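Local coordinates for protein transcriptional regulator (Streptococcus dysgalactiae, PDB 4YV9) that probably acts as a quorum-sensing transcriptional regulator that binds DNA and responds to SHP peptide pheromones through a C-terminal helical repeat domain, at residues L5-R13 / I33-S41. Sequence-based numbering, arbitrary orientation.
With SO4 (sulfate ion), chain M.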
ATOM      1  N   LEU B   5     -18.317 -17.644   4.021  1.00 62.85           N
ATOM      2  CA  LEU B   5     -17.333 -16.958   4.864  1.00 62.86           C
ATOM      3  C   LEU B   5     -16.906 -17.802   6.049  1.00 55.47           C
ATOM      4  O   LEU B   5     -15.771 -17.698   6.500  1.00 51.64           O
ATOM      5  CB  LEU B   5     -17.873 -15.620   5.385  1.00 65.89           C
ATOM      6  CG  LEU B   5     -17.914 -14.412   4.441  1.00 66.94           C
ATOM      7  CD1 LEU B   5     -19.023 -14.562   3.411  1.00 68.96           C
ATOM      8  CD2 LEU B   5     -18.069 -13.112   5.226  1.00 59.30           C
ATOM      9  N   GLY B   6     -17.816 -18.621   6.568  1.00 53.25           N
ATOM     10  CA  GLY B   6     -17.515 -19.432   7.737  1.00 48.34           C
ATOM     11  C   GLY B   6     -16.406 -20.404   7.401  1.00 48.61           C
ATOM     12  O   GLY B   6     -15.523 -20.695   8.207  1.00 45.54           O
ATOM     13  N   LYS B   7     -16.460 -20.900   6.175  1.00 52.98           N
ATOM     14  CA  LYS B   7     -15.407 -21.744   5.644  1.00 59.72           C
ATOM     15  C   LYS B   7     -14.028 -21.091   5.723  1.00 56.51           C
ATOM     16  O   LYS B   7     -13.039 -21.720   6.098  1.00 54.87           O
ATOM     17  CB  LYS B   7     -15.716 -22.077   4.199  1.00 62.07           C
ATOM     18  CG  LYS B   7     -14.640 -22.872   3.521  1.00 82.58           C
ATOM     19  CD  LYS B   7     -14.449 -24.247   4.144  1.00 91.69           C
ATOM     20  CE  LYS B   7     -13.807 -25.202   3.114  1.00 96.53           C
ATOM     21  NZ  LYS B   7     -12.462 -24.755   2.618  1.00 90.22           N
ATOM     22  N   THR B   8     -13.971 -19.824   5.348  1.00 54.53           N
ATOM     23  CA  THR B   8     -12.709 -19.109   5.347  1.00 55.35           C
ATOM     24  C   THR B   8     -12.246 -18.843   6.778  1.00 46.63           C
ATOM     25  O   THR B   8     -11.073 -19.016   7.097  1.00 44.34           O
ATOM     26  CB  THR B   8     -12.821 -17.806   4.569  1.00 52.69           C
ATOM     27  OG1 THR B   8     -13.238 -18.101   3.226  1.00 58.10           O
ATOM     28  CG2 THR B   8     -11.479 -17.094   4.548  1.00 52.30           C
ATOM     29  N   LEU B   9     -13.165 -18.440   7.650  1.00 43.99           N
ATOM     30  CA  LEU B   9     -12.829 -18.305   9.068  1.00 39.84           C
ATOM     31  C   LEU B   9     -12.230 -19.594   9.639  1.00 42.71           C
ATOM     32  O   LEU B   9     -11.192 -19.581  10.305  1.00 37.51           O
ATOM     33  CB  LEU B   9     -14.061 -17.919   9.897  1.00 38.61           C
ATOM     34  CG  LEU B   9     -13.738 -17.870  11.396  1.00 38.52           C
ATOM     35  CD1 LEU B   9     -12.701 -16.782  11.666  1.00 40.84           C
ATOM     36  CD2 LEU B   9     -14.982 -17.651  12.245  1.00 43.00           C
ATOM     37  N   ARG B  10     -12.899 -20.707   9.381  1.00 41.34           N
ATOM     38  CA  ARG B  10     -12.425 -22.010   9.832  1.00 42.10           C
ATOM     39  C   ARG B  10     -11.002 -22.278   9.363  1.00 41.23           C
ATOM     40  O   ARG B  10     -10.160 -22.702  10.145  1.00 39.70           O
ATOM     41  CB  ARG B  10     -13.354 -23.115   9.326  1.00 43.61           C
ATOM     42  CG  ARG B  10     -12.879 -24.531   9.607  1.00 58.72           C
ATOM     43  CD  ARG B  10     -13.876 -25.540   9.027  1.00 63.79           C
ATOM     44  NE  ARG B  10     -13.267 -26.837   8.739  1.00 78.68           N
ATOM     45  CZ  ARG B  10     -13.929 -27.891   8.263  1.00 87.28           C
ATOM     46  NH1 ARG B  10     -15.231 -27.808   8.016  1.00 93.04           N
ATOM     47  NH2 ARG B  10     -13.288 -29.031   8.029  1.00 88.17           N
ATOM     48  N   ARG B  11     -10.758 -22.051   8.075  1.00 44.41           N
ATOM     49  CA  ARG B  11      -9.446 -22.285   7.490  1.00 46.40           C
ATOM     50  C   ARG B  11      -8.382 -21.408   8.139  1.00 44.32           C
ATOM     51  O   ARG B  11      -7.296 -21.869   8.472  1.00 45.36           O
ATOM     52  CB  ARG B  11      -9.480 -22.024   5.984  1.00 52.06           C
ATOM     53  CG  ARG B  11      -8.145 -22.242   5.285  1.00 58.99           C
ATOM     54  CD  ARG B  11      -8.277 -22.140   3.769  1.00 73.02           C
ATOM     55  NE  ARG B  11      -8.697 -20.810   3.334  1.00 75.54           N
ATOM     56  CZ  ARG B  11      -7.863 -19.800   3.106  1.00 79.71           C
ATOM     57  NH1 ARG B  11      -6.554 -19.961   3.276  1.00 79.98           N
ATOM     58  NH2 ARG B  11      -8.338 -18.626   2.711  1.00 80.11           N
ATOM     59  N   LEU B  12      -8.687 -20.135   8.306  1.00 41.66           N
ATOM     60  CA  LEU B  12      -7.702 -19.224   8.875  1.00 45.62           C
ATOM     61  C   LEU B  12      -7.427 -19.556  10.349  1.00 42.30           C
ATOM     62  O   LEU B  12      -6.281 -19.563  10.797  1.00 38.64           O
ATOM     63  CB  LEU B  12      -8.173 -17.783   8.711  1.00 42.07           C
ATOM     64  CG  LEU B  12      -8.186 -17.293   7.264  1.00 49.15           C
ATOM     65  CD1 LEU B  12      -8.965 -16.003   7.149  1.00 56.63           C
ATOM     66  CD2 LEU B  12      -6.773 -17.091   6.759  1.00 54.01           C
ATOM     67  N   ARG B  13      -8.486 -19.865  11.086  1.00 38.13           N
ATOM     68  CA  ARG B  13      -8.366 -20.226  12.498  1.00 36.99           C
ATOM     69  C   ARG B  13      -7.584 -21.520  12.732  1.00 40.39           C
ATOM     70  O   ARG B  13      -6.662 -21.552  13.544  1.00 40.33           O
ATOM     71  CB  ARG B  13      -9.750 -20.366  13.136  1.00 38.71           C
ATOM     72  CG  ARG B  13      -9.689 -20.951  14.535  1.00 36.52           C
ATOM     73  CD  ARG B  13     -11.067 -21.351  15.101  1.00 35.15           C
ATOM     74  NE  ARG B  13     -11.751 -22.390  14.327  1.00 32.22           N
ATOM     75  CZ  ARG B  13     -11.518 -23.697  14.433  1.00 39.73           C
ATOM     76  NH1 ARG B  13     -10.598 -24.149  15.279  1.00 38.21           N
ATOM     77  NH2 ARG B  13     -12.206 -24.556  13.685  1.00 43.12           N
ATOM     78  N   ILE B  33     -20.064 -20.233  16.920  1.00 38.67           N
ATOM     79  CA  ILE B  33     -18.897 -20.185  16.064  1.00 35.40           C
ATOM     80  C   ILE B  33     -18.834 -21.402  15.138  1.00 42.43           C
ATOM     81  O   ILE B  33     -18.619 -21.249  13.922  1.00 41.94           O
ATOM     82  CB  ILE B  33     -17.610 -20.070  16.905  1.00 32.34           C
ATOM     83  CG1 ILE B  33     -17.620 -18.728  17.652  1.00 36.45           C
ATOM     84  CG2 ILE B  33     -16.371 -20.164  16.019  1.00 32.25           C
ATOM     85  CD1 ILE B  33     -16.454 -18.519  18.609  1.00 35.54           C
ATOM     86  N   SER B  34     -19.012 -22.596  15.695  1.00 38.44           N
ATOM     87  CA  SER B  34     -19.054 -23.816  14.887  1.00 46.75           C
ATOM     88  C   SER B  34     -20.156 -23.771  13.844  1.00 54.53           C
ATOM     89  O   SER B  34     -19.935 -24.145  12.683  1.00 46.78           O
ATOM     90  CB  SER B  34     -19.257 -25.061  15.759  1.00 53.74           C
ATOM     91  OG  SER B  34     -18.058 -25.422  16.423  1.00 66.55           O
ATOM     92  N   ARG B  35     -21.348 -23.344  14.252  1.00 46.11           N
ATOM     93  CA  ARG B  35     -22.467 -23.322  13.318  1.00 53.49           C
ATOM     94  C   ARG B  35     -22.164 -22.324  12.196  1.00 49.99           C
ATOM     95  O   ARG B  35     -22.492 -22.574  11.042  1.00 53.39           O
ATOM     96  CB  ARG B  35     -23.785 -23.004  14.027  1.00 52.14           C
ATOM     97  CG  ARG B  35     -24.331 -24.221  14.793  1.00 59.41           C
ATOM     98  CD  ARG B  35     -25.747 -24.040  15.347  1.00 57.82           C
ATOM     99  NE  ARG B  35     -26.741 -23.751  14.313  1.00 73.40           N
ATOM    100  CZ  ARG B  35     -27.591 -24.637  13.785  1.00 75.55           C
ATOM    101  NH1 ARG B  35     -27.594 -25.908  14.176  1.00 74.99           N
ATOM    102  NH2 ARG B  35     -28.450 -24.244  12.857  1.00 79.35           N
ATOM    103  N   PHE B  36     -21.498 -21.225  12.534  1.00 46.54           N
ATOM    104  CA  PHE B  36     -21.063 -20.275  11.509  1.00 55.63           C
ATOM    105  C   PHE B  36     -20.027 -20.870  10.550  1.00 52.04           C
ATOM    106  O   PHE B  36     -20.140 -20.713   9.330  1.00 51.93           O
ATOM    107  CB  PHE B  36     -20.489 -19.005  12.141  1.00 45.63           C
ATOM    108  CG  PHE B  36     -19.864 -18.078  11.141  1.00 44.81           C
ATOM    109  CD1 PHE B  36     -20.594 -17.636  10.042  1.00 57.55           C
ATOM    110  CD2 PHE B  36     -18.551 -17.670  11.279  1.00 42.27           C
ATOM    111  CE1 PHE B  36     -20.014 -16.790   9.098  1.00 62.22           C
ATOM    112  CE2 PHE B  36     -17.964 -16.821  10.346  1.00 47.28           C
ATOM    113  CZ  PHE B  36     -18.694 -16.380   9.259  1.00 50.06           C
ATOM    114  N   GLU B  37     -19.008 -21.535  11.085  1.00 44.51           N
ATOM    115  CA  GLU B  37     -17.976 -22.111  10.223  1.00 45.34           C
ATOM    116  C   GLU B  37     -18.559 -23.149   9.278  1.00 50.04           C
ATOM    117  O   GLU B  37     -18.099 -23.298   8.148  1.00 53.81           O
ATOM    118  CB  GLU B  37     -16.862 -22.734  11.047  1.00 42.65           C
ATOM    119  CG  GLU B  37     -16.050 -21.710  11.794  1.00 38.72           C
ATOM    120  CD  GLU B  37     -14.841 -22.310  12.473  1.00 51.34           C
ATOM    121  OE1 GLU B  37     -14.785 -23.550  12.603  1.00 46.97           O
ATOM    122  OE2 GLU B  37     -13.956 -21.534  12.898  1.00 47.11           O
ATOM    123  N   ARG B  38     -19.577 -23.861   9.751  1.00 52.42           N
ATOM    124  CA  ARG B  38     -20.222 -24.893   8.946  1.00 56.90           C
ATOM    125  C   ARG B  38     -21.293 -24.340   7.996  1.00 60.78           C
ATOM    126  O   ARG B  38     -21.824 -25.072   7.161  1.00 65.76           O
ATOM    127  CB  ARG B  38     -20.829 -25.960   9.860  1.00 67.52           C
ATOM    128  CG  ARG B  38     -19.791 -26.797  10.595  1.00 64.82           C
ATOM    129  CD  ARG B  38     -20.387 -28.102  11.089  1.00 78.78           C
ATOM    130  NE  ARG B  38     -21.372 -27.875  12.137  1.00 81.42           N
ATOM    131  CZ  ARG B  38     -21.052 -27.665  13.408  1.00 77.76           C
ATOM    132  NH1 ARG B  38     -19.776 -27.661  13.770  1.00 77.75           N
ATOM    133  NH2 ARG B  38     -22.001 -27.466  14.317  1.00 73.10           N
ATOM    134  N   GLY B  39     -21.611 -23.056   8.126  1.00 59.06           N
ATOM    135  CA  GLY B  39     -22.604 -22.432   7.267  1.00 66.71           C
ATOM    136  C   GLY B  39     -24.046 -22.728   7.647  1.00 72.55           C
ATOM    137  O   GLY B  39     -24.962 -22.486   6.858  1.00 76.84           O
ATOM    138  N   GLU B  40     -24.258 -23.261   8.847  1.00 66.45           N
ATOM    139  CA  GLU B  40     -25.620 -23.549   9.315  1.00 67.44           C
ATOM    140  C   GLU B  40     -26.274 -22.279   9.841  1.00 70.78           C
ATOM    141  O   GLU B  40     -27.484 -22.113   9.768  1.00 72.17           O
ATOM    142  CB  GLU B  40     -25.620 -24.606  10.421  1.00 66.60           C
ATOM    143  CG  GLU B  40     -25.049 -25.954  10.042  1.00 74.60           C
ATOM    144  CD  GLU B  40     -24.771 -26.807  11.265  1.00 85.05           C
ATOM    145  OE1 GLU B  40     -24.500 -26.229  12.337  1.00 87.93           O
ATOM    146  OE2 GLU B  40     -24.836 -28.050  11.166  1.00 99.31           O
ATOM    147  N   SER B  41     -25.450 -21.394  10.393  1.00 63.34           N
ATOM    148  CA  SER B  41     -25.918 -20.137  10.967  1.00 68.14           C
ATOM    149  C   SER B  41     -25.122 -18.970  10.416  1.00 70.31           C
ATOM    150  O   SER B  41     -23.938 -19.115  10.094  1.00 68.83           O
ATOM    151  CB  SER B  41     -25.791 -20.150  12.496  1.00 67.61           C
ATOM    152  OG  SER B  41     -26.883 -20.807  13.114  1.00 75.57           O
TER
HETATM  153  S   SO4 M 301     -10.495 -27.733  15.059  1.00 80.69           S
HETATM  154  O1  SO4 M 301     -11.455 -27.056  14.192  1.00 70.82           O
HETATM  155  O2  SO4 M 301      -9.231 -27.944  14.355  1.00 85.79           O
HETATM  156  O3  SO4 M 301     -10.237 -26.919  16.247  1.00 87.56           O
HETATM  157  O4  SO4 M 301     -11.048 -29.023  15.461  1.00 82.42           O
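Arg-13 NE gives the shortest bond across the contact, to Glu-37 OE2 at 2.8 Å and nearly straight, while Arg-13 NH2 reaches Glu-37 OE1 at 3.0 Å. This side-on, two-pronged salt bridge uses the syn lone pairs of both carboxylate oxygens, and the two flat groups lie only 18° apart, so the two bonds fix the rotation of the guanidinium. Arg-13 NH2 also donates to O1 (2.7 Å) and NH1 to O3 of a sulfate, probably from the crystallisation liquor. Glu-37, with CG anti to its carbonyl carbon (chi1 -68°) and an extended chain beyond, enters as a knob between Gly-6, Leu-9, Arg-10 and Arg-13; Arg-10 CB packs 3.6 Å from Glu-37 CD. Gly-6 lets the backbones close to 3.7 Å between its CA and Glu-37 CA. Gly-6 CA lies over a face of the Phe-36 ring as a CH-pi contact and also sits 3.3 Å from Phe-36 O, leaving no room for a CB. Leu-9 CD2 meets the ring edge at Phe-36 CE2. The axes of segments 6-13 and 33-37, with N-to-C directions 114° apart, belong to the N-terminal helix-turn-helix domain: helix 20-23 packs against Arg-13 and Glu-37, and helix 45-54 against Leu-9 and Phe-36.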